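Local coordinates for PTS system, cellobiose-specific IIA component (Bacillus anthracis, PDB 3K1S), which probably carries phosphoryl groups between components of the phosphotransferase system during cellobiose uptake, working as a metal-containing trimer of helical subunits, at residues A[15-18]-A[19-23]; A[59-62]-A[63-67]; A[77-80]-A[81-85]. All blocks are in the same frame, centred on the assembly; numbering follows the deposited sequence.

Contact 1. Residues A[15-18]-A[19-23]; sequences LILN and SGNAR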
ATOM      1  N   LEU A  15     -11.003  11.896  -5.398  1.00 26.54           N
ATOM      2  CA  LEU A  15     -10.440  10.602  -5.021  1.00 26.10           C
ATOM      3  C   LEU A  15      -9.658  10.695  -3.714  1.00 22.73           C
ATOM      4  O   LEU A  15      -9.722   9.795  -2.886  1.00 26.18           O
ATOM      5  CB  LEU A  15      -9.535  10.053  -6.126  1.00 24.53           C
ATOM      6  CG  LEU A  15     -10.182   9.439  -7.366  1.00 24.60           C
ATOM      7  CD1 LEU A  15      -9.110   9.135  -8.396  1.00 28.53           C
ATOM      8  CD2 LEU A  15     -10.975   8.184  -7.038  1.00 27.28           C
ATOM      9  N   ILE A  16      -8.920  11.785  -3.545  1.00 22.76           N
ATOM     10  CA  ILE A  16      -8.083  11.991  -2.363  1.00 20.07           C
ATOM     11  C   ILE A  16      -8.966  12.251  -1.141  1.00 20.48           C
ATOM     12  O   ILE A  16      -8.739  11.684  -0.065  1.00 20.91           O
ATOM     13  CB  ILE A  16      -7.023  13.112  -2.603  1.00 21.29           C
ATOM     14  CG1 ILE A  16      -6.030  12.667  -3.695  1.00 21.17           C
ATOM     15  CG2 ILE A  16      -6.269  13.468  -1.307  1.00 18.75           C
ATOM     16  CD1 ILE A  16      -5.093  13.763  -4.219  1.00 18.37           C
ATOM     17  N   LEU A  17     -10.000  13.071  -1.318  1.00 19.11           N
ATOM     18  CA  LEU A  17     -10.950  13.344  -0.241  1.00 19.42           C
ATOM     19  C   LEU A  17     -11.566  12.056   0.320  1.00 20.62           C
ATOM     20  O   LEU A  17     -11.460  11.781   1.520  1.00 19.35           O
ATOM     21  CB  LEU A  17     -12.050  14.302  -0.717  1.00 20.49           C
ATOM     22  CG  LEU A  17     -13.137  14.723   0.281  1.00 21.41           C
ATOM     23  CD1 LEU A  17     -12.545  15.507   1.438  1.00 24.77           C
ATOM     24  CD2 LEU A  17     -14.203  15.547  -0.425  1.00 28.17           C
ATOM     25  N   ASN A  18     -12.199  11.281  -0.560  1.00 19.03           N
ATOM     26  CA  ASN A  18     -12.931  10.070  -0.184  1.00 22.03           C
ATOM     27  C   ASN A  18     -12.018   8.939   0.288  1.00 22.26           C
ATOM     28  O   ASN A  18     -12.263   8.339   1.337  1.00 25.12           O
ATOM     29  CB  ASN A  18     -13.830   9.608  -1.343  1.00 20.41           C
ATOM     30  CG  ASN A  18     -14.966  10.580  -1.621  1.00 23.42           C
ATOM     31  OD1 ASN A  18     -16.004  10.551  -0.951  1.00 20.95           O
ATOM     32  ND2 ASN A  18     -14.775  11.448  -2.614  1.00 21.56           N
ATOM     33  N   SER A  19     -10.974   8.653  -0.488  1.00 20.56           N
ATOM     34  CA  SER A  19      -9.940   7.688  -0.094  1.00 22.01           C
ATOM     35  C   SER A  19      -9.284   8.053   1.238  1.00 20.13           C
ATOM     36  O   SER A  19      -9.045   7.181   2.072  1.00 23.80           O
ATOM     37  CB  SER A  19      -8.857   7.579  -1.173  1.00 20.02           C
ATOM     38  OG  SER A  19      -9.401   7.122  -2.396  1.00 27.21           O
ATOM     39  N   GLY A  20      -8.987   9.337   1.425  1.00 20.49           N
ATOM     40  CA  GLY A  20      -8.391   9.825   2.666  1.00 18.69           C
ATOM     41  C   GLY A  20      -9.307   9.568   3.845  1.00 18.94           C
ATOM     42  O   GLY A  20      -8.867   9.086   4.891  1.00 22.09           O
ATOM     43  N   ASN A  21     -10.588   9.884   3.676  1.00 19.12           N
ATOM     44  CA  ASN A  21     -11.599   9.594   4.692  1.00 18.33           C
ATOM     45  C   ASN A  21     -11.769   8.091   4.940  1.00 18.89           C
ATOM     46  O   ASN A  21     -11.989   7.665   6.076  1.00 19.98           O
ATOM     47  CB  ASN A  21     -12.935  10.247   4.334  1.00 21.26           C
ATOM     48  CG  ASN A  21     -12.893  11.771   4.432  1.00 18.60           C
ATOM     49  OD1 ASN A  21     -12.001  12.343   5.061  1.00 23.76           O
ATOM     50  ND2 ASN A  21     -13.872  12.428   3.822  1.00 18.82           N
ATOM     51  N   ALA A  22     -11.646   7.289   3.883  1.00 18.34           N
ATOM     52  CA  ALA A  22     -11.646   5.830   4.028  1.00 20.24           C
ATOM     53  C   ALA A  22     -10.484   5.379   4.911  1.00 21.84           C
ATOM     54  O   ALA A  22     -10.689   4.654   5.882  1.00 23.82           O
ATOM     55  CB  ALA A  22     -11.591   5.143   2.671  1.00 18.72           C
ATOM     56  N   ARG A  23      -9.273   5.845   4.610  1.00 21.99           N
ATOM     57  CA  ARG A  23      -8.123   5.492   5.385  0.50 21.85           C
ATOM     58  C   ARG A  23      -8.280   5.964   6.833  1.00 20.75           C
ATOM     59  O   ARG A  23      -8.015   5.229   7.741  1.00 23.93           O
ATOM     60  CB  ARG A  23      -6.872   6.100   4.764  0.50 21.36           C
ATOM     61  CG  ARG A  23      -5.614   5.692   5.417  0.50 25.28           C
ATOM     62  CD  ARG A  23      -4.479   6.660   5.173  0.50 26.57           C
ATOM     63  NE  ARG A  23      -3.511   6.540   6.248  0.50 32.14           N
ATOM     64  CZ  ARG A  23      -3.489   7.308   7.332  0.50 37.76           C
ATOM     65  NH1 ARG A  23      -4.361   8.291   7.471  0.50 37.26           N
ATOM     66  NH2 ARG A  23      -2.591   7.097   8.277  0.50 35.94           N
TER
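Ser-19 turns its hydroxyl back along the helix to the carbonyl of Leu-15, one turn earlier. With OG anti to its own carbonyl carbon and beside the backbone N (chi1 -61°), the side chain folds against the helix wall and OG lies 2.7 Å from Leu-15 O. The backbone N of Ser-19 reaches the same Leu-15 O at 2.9 Å. These two donors come from opposite faces of the carbonyl plane, so one oxygen is gripped twice and the buried hydroxyl has its partner within its own helix. On roughly the far side of the helix from Ser-19, Leu-17 and Asn-21 run side by side in the same direction; CD1 of Leu-17 passes 4.1 Å from ND2 of Asn-21 in a loose contact of methyl against amide. Asn-18 instead swings its amide backward, where ND2 bonds to the carbonyl of Gln-14. Ordinary helical bonds continue beneath, with Gly-20 N 2.8 Å from Ile-16 O. Helix 10-34 thus presents Leu-15 and Asn-18 to Phe-58 of helix 38-67, Ile-16 to Leu-77 and Ala-81 of helix 76-108, and Ser-19 to both helices, through Ala-55 and Leu-85.

Contact 2. Residues A[59-62]-A[63-67]; sequences QTEL and IQSEA. With NA (sodium ion), chain L.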
ATOM      1  N   GLN A  59     -13.423   6.166  -9.852  1.00 27.57           N
ATOM      2  CA  GLN A  59     -12.538   5.200 -10.491  1.00 28.81           C
ATOM      3  C   GLN A  59     -13.147   4.612 -11.770  1.00 29.95           C
ATOM      4  O   GLN A  59     -12.521   4.636 -12.839  1.00 30.77           O
ATOM      5  CB  GLN A  59     -12.183   4.075  -9.511  1.00 28.31           C
ATOM      6  CG  GLN A  59     -11.005   3.213  -9.949  1.00 26.34           C
ATOM      7  CD  GLN A  59      -9.754   4.032 -10.202  1.00 30.63           C
ATOM      8  OE1 GLN A  59      -9.717   5.230  -9.907  1.00 33.80           O
ATOM      9  NE2 GLN A  59      -8.719   3.392 -10.750  1.00 28.59           N
ATOM     10  N   THR A  60     -14.362   4.085 -11.651  1.00 26.71           N
ATOM     11  CA  THR A  60     -15.040   3.443 -12.777  1.00 27.93           C
ATOM     12  C   THR A  60     -15.217   4.428 -13.928  1.00 27.66           C
ATOM     13  O   THR A  60     -14.897   4.112 -15.075  1.00 28.10           O
ATOM     14  CB  THR A  60     -16.406   2.857 -12.365  1.00 28.21           C
ATOM     15  OG1 THR A  60     -16.294   2.239 -11.078  1.00 26.96           O
ATOM     16  CG2 THR A  60     -16.884   1.823 -13.386  1.00 29.36           C
ATOM     17  N   GLU A  61     -15.714   5.622 -13.615  1.00 28.49           N
ATOM     18  CA  GLU A  61     -15.863   6.678 -14.617  1.00 31.41           C
ATOM     19  C   GLU A  61     -14.543   7.023 -15.310  1.00 29.08           C
ATOM     20  O   GLU A  61     -14.514   7.320 -16.505  1.00 32.68           O
ATOM     21  CB  GLU A  61     -16.462   7.937 -13.990  1.00 32.46           C
ATOM     22  CG  GLU A  61     -16.684   9.069 -14.988  1.00 38.27           C
ATOM     23  CD  GLU A  61     -17.428   8.615 -16.232  1.00 39.84           C
ATOM     24  OE1 GLU A  61     -18.522   8.032 -16.081  1.00 41.84           O
ATOM     25  OE2 GLU A  61     -16.916   8.839 -17.355  1.00 41.68           O
ATOM     26  N   LEU A  62     -13.457   6.980 -14.549  1.00 24.85           N
ATOM     27  CA  LEU A  62     -12.144   7.336 -15.047  1.00 25.91           C
ATOM     28  C   LEU A  62     -11.647   6.273 -16.024  1.00 26.24           C
ATOM     29  O   LEU A  62     -11.326   6.583 -17.172  1.00 24.93           O
ATOM     30  CB  LEU A  62     -11.173   7.529 -13.875  1.00 25.03           C
ATOM     31  CG  LEU A  62      -9.824   8.221 -14.077  1.00 28.60           C
ATOM     32  CD1 LEU A  62      -9.984   9.626 -14.643  1.00 29.76           C
ATOM     33  CD2 LEU A  62      -9.065   8.259 -12.758  1.00 26.91           C
ATOM     34  N   ILE A  63     -11.616   5.020 -15.572  1.00 25.22           N
ATOM     35  CA  ILE A  63     -11.239   3.895 -16.424  1.00 24.70           C
ATOM     36  C   ILE A  63     -12.083   3.845 -17.700  1.00 26.41           C
ATOM     37  O   ILE A  63     -11.534   3.715 -18.802  1.00 27.17           O
ATOM     38  CB  ILE A  63     -11.331   2.533 -15.669  1.00 24.62           C
ATOM     39  CG1 ILE A  63     -10.472   2.549 -14.391  1.00 28.19           C
ATOM     40  CG2 ILE A  63     -10.949   1.363 -16.585  1.00 29.66           C
ATOM     41  CD1 ILE A  63      -9.041   3.036 -14.583  1.00 30.06           C
ATOM     42  N   GLN A  64     -13.404   3.954 -17.552  1.00 24.71           N
ATOM     43  CA  GLN A  64     -14.309   3.876 -18.700  1.00 25.80           C
ATOM     44  C   GLN A  64     -14.072   5.005 -19.719  1.00 26.37           C
ATOM     45  O   GLN A  64     -14.090   4.761 -20.921  1.00 27.33           O
ATOM     46  CB  GLN A  64     -15.771   3.825 -18.249  1.00 26.04           C
ATOM     47  CG  GLN A  64     -16.768   3.463 -19.353  1.00 31.03           C
ATOM     48  CD  GLN A  64     -16.469   2.136 -20.055  1.00 34.81           C
ATOM     49  OE1 GLN A  64     -15.755   1.276 -19.527  1.00 32.19           O
ATOM     50  NE2 GLN A  64     -17.025   1.967 -21.251  1.00 29.12           N
ATOM     51  N   SER A  65     -13.843   6.225 -19.235  1.00 25.88           N
ATOM     52  CA  SER A  65     -13.420   7.338 -20.097  1.00 29.64           C
ATOM     53  C   SER A  65     -12.328   6.879 -21.060  1.00 30.64           C
ATOM     54  O   SER A  65     -12.464   7.028 -22.278  1.00 32.53           O
ATOM     55  CB  SER A  65     -12.896   8.510 -19.263  1.00 29.91           C
ATOM     56  OG  SER A  65     -13.929   9.099 -18.508  1.00 37.99           O
ATOM     57  N   GLU A  66     -11.248   6.322 -20.507  1.00 29.01           N
ATOM     58  CA  GLU A  66     -10.150   5.795 -21.324  1.00 33.39           C
ATOM     59  C   GLU A  66     -10.644   4.750 -22.309  1.00 33.16           C
ATOM     60  O   GLU A  66     -10.303   4.793 -23.490  1.00 35.86           O
ATOM     61  CB  GLU A  66      -9.047   5.187 -20.461  1.00 32.26           C
ATOM     62  CG  GLU A  66      -8.249   6.192 -19.672  1.00 37.83           C
ATOM     63  CD  GLU A  66      -6.941   5.617 -19.156  1.00 44.22           C
ATOM     64  OE1 GLU A  66      -6.898   4.408 -18.812  1.00 38.22           O
ATOM     65  OE2 GLU A  66      -5.956   6.383 -19.087  1.00 40.09           O
ATOM     66  N   ALA A  67     -11.441   3.806 -21.819  1.00 32.08           N
ATOM     67  CA  ALA A  67     -12.012   2.784 -22.689  1.00 34.17           C
ATOM     68  C   ALA A  67     -12.681   3.424 -23.910  1.00 34.23           C
ATOM     69  O   ALA A  67     -12.611   2.892 -25.014  1.00 36.57           O
ATOM     70  CB  ALA A  67     -12.994   1.917 -21.917  1.00 30.79           C
TER
HETATM   71 NA    NA L 109      -5.851   7.867 -20.857  1.00 60.30          NA
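The last turns of helix 38-67, where a subunit leans on its neighbour in the trimer, hold Glu-61 against Ser-65 and Gln-59 against Ile-63. Ser-65 spends its hydroxyl on its own helix: OG sits 2.7 Å from Glu-61 O. Ser-65 N approaches that oxygen as well, at 3.0 Å, but from the other face of the carbonyl, standing 36° above its plane. The carboxylate of Glu-61 is bent over the same turn, with CG anti to the backbone N (chi1 -178°) and a kink at the next bond; this brings OE2 to 3.2 Å from OG of Ser-65, although its main partner is Arg-68, with which it forms a salt bridge. On another side of the helix, the side chain of Ile-63 slants across that of Gln-59. Ile-63 CD1 lies 3.9 Å from NE2 of Gln-59, a methyl laid against the amide nitrogen, while OE1 of Gln-59 accepts a hydrogen bond from Gln-82. Glu-66 leaves the helix with an extended chain, and its OE2 binds a sodium ion at 2.3 Å. Both its carboxylate oxygens also accept backbone N-H groups of the third subunit, OE2 from Val-76 and OE1 from Leu-77, at the start of helix 76-108 there. The backbone bond from Glu-66 N to Leu-62 O is weak, at 3.3 Å. A carboxylate accepting the first N-H groups of a helix resembles an N-cap in its role, but here it is supplied by another subunit.

Contact 3. Residues A[77-80]-A[81-85]; sequences LLIH and AQDHL. With MG (magnesium ion), chain M.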
ATOM      1  N   LEU A  77      -0.600  14.700  -9.376  1.00 20.64           N
ATOM      2  CA  LEU A  77      -1.762  14.632  -8.480  1.00 21.54           C
ATOM      3  C   LEU A  77      -2.660  13.429  -8.788  1.00 19.77           C
ATOM      4  O   LEU A  77      -3.091  12.738  -7.874  1.00 21.22           O
ATOM      5  CB  LEU A  77      -2.574  15.946  -8.457  1.00 20.19           C
ATOM      6  CG  LEU A  77      -3.530  16.094  -7.253  1.00 22.22           C
ATOM      7  CD1 LEU A  77      -2.767  16.160  -5.932  1.00 21.54           C
ATOM      8  CD2 LEU A  77      -4.468  17.296  -7.384  1.00 19.97           C
ATOM      9  N   LEU A  78      -2.917  13.175 -10.069  1.00 20.16           N
ATOM     10  CA  LEU A  78      -3.700  12.006 -10.473  1.00 22.41           C
ATOM     11  C   LEU A  78      -3.040  10.696 -10.032  1.00 20.82           C
ATOM     12  O   LEU A  78      -3.720   9.793  -9.549  1.00 21.23           O
ATOM     13  CB  LEU A  78      -3.955  12.006 -11.982  1.00 22.77           C
ATOM     14  CG  LEU A  78      -4.670  10.801 -12.608  1.00 27.81           C
ATOM     15  CD1 LEU A  78      -6.052  10.584 -12.015  1.00 24.82           C
ATOM     16  CD2 LEU A  78      -4.760  10.977 -14.115  1.00 30.33           C
ATOM     17  N   ILE A  79      -1.722  10.606 -10.194  1.00 21.45           N
ATOM     18  CA  ILE A  79      -0.973   9.419  -9.782  1.00 20.47           C
ATOM     19  C   ILE A  79      -1.073   9.261  -8.275  1.00 20.30           C
ATOM     20  O   ILE A  79      -1.329   8.161  -7.768  1.00 23.65           O
ATOM     21  CB  ILE A  79       0.515   9.493 -10.197  1.00 21.51           C
ATOM     22  CG1 ILE A  79       0.642   9.528 -11.721  1.00 21.30           C
ATOM     23  CG2 ILE A  79       1.292   8.310  -9.597  1.00 20.69           C
ATOM     24  CD1 ILE A  79       1.995   9.986 -12.230  1.00 25.50           C
ATOM     25  N   HIS A  80      -0.886  10.373  -7.570  1.00 20.36           N
ATOM     26  CA  HIS A  80      -1.017  10.427  -6.115  1.00 20.46           C
ATOM     27  C   HIS A  80      -2.425  10.013  -5.677  1.00 21.61           C
ATOM     28  O   HIS A  80      -2.586   9.239  -4.731  1.00 21.65           O
ATOM     29  CB  HIS A  80      -0.696  11.843  -5.639  1.00 19.81           C
ATOM     30  CG  HIS A  80      -0.481  11.963  -4.163  1.00 21.67           C
ATOM     31  ND1 HIS A  80       0.493  11.256  -3.488  1.00 22.30           N
ATOM     32  CD2 HIS A  80      -1.084  12.747  -3.239  1.00 18.75           C
ATOM     33  CE1 HIS A  80       0.470  11.586  -2.210  1.00 19.00           C
ATOM     34  NE2 HIS A  80      -0.476  12.492  -2.032  1.00 21.16           N
ATOM     35  N   ALA A  81      -3.438  10.533  -6.375  1.00 21.81           N
ATOM     36  CA  ALA A  81      -4.835  10.194  -6.107  1.00 22.41           C
ATOM     37  C   ALA A  81      -5.076   8.696  -6.264  1.00 23.83           C
ATOM     38  O   ALA A  81      -5.742   8.077  -5.438  1.00 23.10           O
ATOM     39  CB  ALA A  81      -5.757  10.974  -7.032  1.00 23.62           C
ATOM     40  N   GLN A  82      -4.525   8.111  -7.322  1.00 25.05           N
ATOM     41  CA  GLN A  82      -4.640   6.672  -7.529  1.00 24.66           C
ATOM     42  C   GLN A  82      -3.959   5.906  -6.395  1.00 24.79           C
ATOM     43  O   GLN A  82      -4.483   4.897  -5.920  1.00 24.85           O
ATOM     44  CB  GLN A  82      -4.052   6.277  -8.883  1.00 25.84           C
ATOM     45  CG  GLN A  82      -4.880   6.741 -10.071  1.00 25.80           C
ATOM     46  CD  GLN A  82      -6.181   5.976 -10.199  1.00 34.59           C
ATOM     47  OE1 GLN A  82      -6.186   4.747 -10.280  1.00 30.15           O
ATOM     48  NE2 GLN A  82      -7.295   6.701 -10.216  1.00 36.31           N
ATOM     49  N   ASP A  83      -2.796   6.397  -5.967  1.00 23.94           N
ATOM     50  CA  ASP A  83      -2.048   5.796  -4.864  1.00 23.91           C
ATOM     51  C   ASP A  83      -2.891   5.803  -3.590  1.00 24.56           C
ATOM     52  O   ASP A  83      -3.000   4.783  -2.898  1.00 23.30           O
ATOM     53  CB  ASP A  83      -0.725   6.540  -4.628  1.00 23.09           C
ATOM     54  CG  ASP A  83       0.366   6.157  -5.623  1.00 23.77           C
ATOM     55  OD1 ASP A  83       0.380   5.007  -6.114  1.00 27.58           O
ATOM     56  OD2 ASP A  83       1.242   7.010  -5.896  1.00 23.19           O
ATOM     57  N   HIS A  84      -3.500   6.948  -3.295  1.00 23.90           N
ATOM     58  CA  HIS A  84      -4.359   7.077  -2.115  1.00 23.83           C
ATOM     59  C   HIS A  84      -5.548   6.120  -2.129  1.00 22.16           C
ATOM     60  O   HIS A  84      -5.868   5.527  -1.101  1.00 24.51           O
ATOM     61  CB  HIS A  84      -4.826   8.522  -1.910  1.00 19.51           C
ATOM     62  CG  HIS A  84      -3.823   9.381  -1.211  1.00 27.78           C
ATOM     63  ND1 HIS A  84      -3.371   9.111   0.064  1.00 31.32           N
ATOM     64  CD2 HIS A  84      -3.175  10.502  -1.610  1.00 34.26           C
ATOM     65  CE1 HIS A  84      -2.490  10.027   0.421  1.00 34.49           C
ATOM     66  NE2 HIS A  84      -2.351  10.883  -0.577  1.00 36.60           N
ATOM     67  N   LEU A  85      -6.194   5.961  -3.286  1.00 24.76           N
ATOM     68  CA  LEU A  85      -7.350   5.067  -3.398  1.00 22.93           C
ATOM     69  C   LEU A  85      -6.947   3.630  -3.110  1.00 22.94           C
ATOM     70  O   LEU A  85      -7.554   2.966  -2.268  1.00 22.53           O
ATOM     71  CB  LEU A  85      -8.008   5.163  -4.775  1.00 26.51           C
ATOM     72  CG  LEU A  85      -9.125   4.146  -5.078  1.00 28.53           C
ATOM     73  CD1 LEU A  85     -10.322   4.347  -4.162  1.00 32.93           C
ATOM     74  CD2 LEU A  85      -9.554   4.223  -6.525  1.00 29.41           C
TER
HETATM   75 MG    MG M 107       0.630   4.226  -8.020  1.00 22.40          MG
HETATM   76  O   HOH W   1      -0.720   5.328  -8.558  1.00 19.98           O
HETATM   77  O   HOH W   2       1.917   9.197  -4.836  1.00 24.74           O
HETATM   78  O   HOH W   3       2.144   5.761  -8.207  1.00 26.19           O
HETATM   79  O   HOH W   4       1.042   3.140  -9.774  1.00 21.24           O
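Residues 77-85 form an unbroken run of alpha helix near the start of helix 76-108, in which the N-H groups of residues 81 to 85 bond to the carbonyls four residues back, as in His-84 N to His-80 O at 2.9 Å. The same spacing brings the imidazoles of His-80 and His-84 together in a T-shaped pair. The edge of His-84 is turned to the face of His-80, with ring centroids 4.2 Å apart and planes at 82°. His-84 CD2 stands 3.3 Å above the plane of the His-80 ring, displaced toward its rim. The CG of His-80 is anti to the backbone N (chi1 -166°), which sets the ring on the carbonyl-carbon side, where the ring of His-84 leans back over its face. In the plane of the His-80 ring, a water lies 2.8 Å from ND1, between it and OD2 of Asp-83; its link to OD2 is short and doubtful. Asp-83 itself runs alongside Ile-79, whose CG2 is 3.9 Å from OD2. Its other oxygen, OD1, binds the magnesium ion at 2.1 Å, and a second water, held by the metal, donates to OD2 at 2.8 Å. Asp-83 OD1 of each of the two neighbouring subunits and three waters complete a set of six ligands. A third water, also on the metal, donates to Ile-79 O. Three carboxylates converging on one ion would probably repel one another; magnesium should offset part of that charge, and Asp-83 and the water beside His-80 may couple the metal site to the histidine pair.

The three contacts lie one on each helix of the subunit's bundle. Contacts 1 and 3 are closest, their centres about 10 Å apart, and Ile-16 CG1 packs 3.7 Å from Ala-81 CA. Contacts 2 and 3, centres about 15 Å apart, are joined by the hydrogen-bonded amides of Gln-59 and Gln-82, with Leu-62 packed on Leu-78 beside them. Contacts 1 and 2 barely meet, through Leu-15 and Gln-59. Magnesium belongs to contact 3 and sodium to contact 2; the side chains of Gln-59 and Leu-15 stay about 10 and 11 Å from the magnesium. Contacts 2 and 3 both meet the third subunit, contact 3 also the second, to which contact 1 adds a salt bridge from Arg-23 to Glu-93 there.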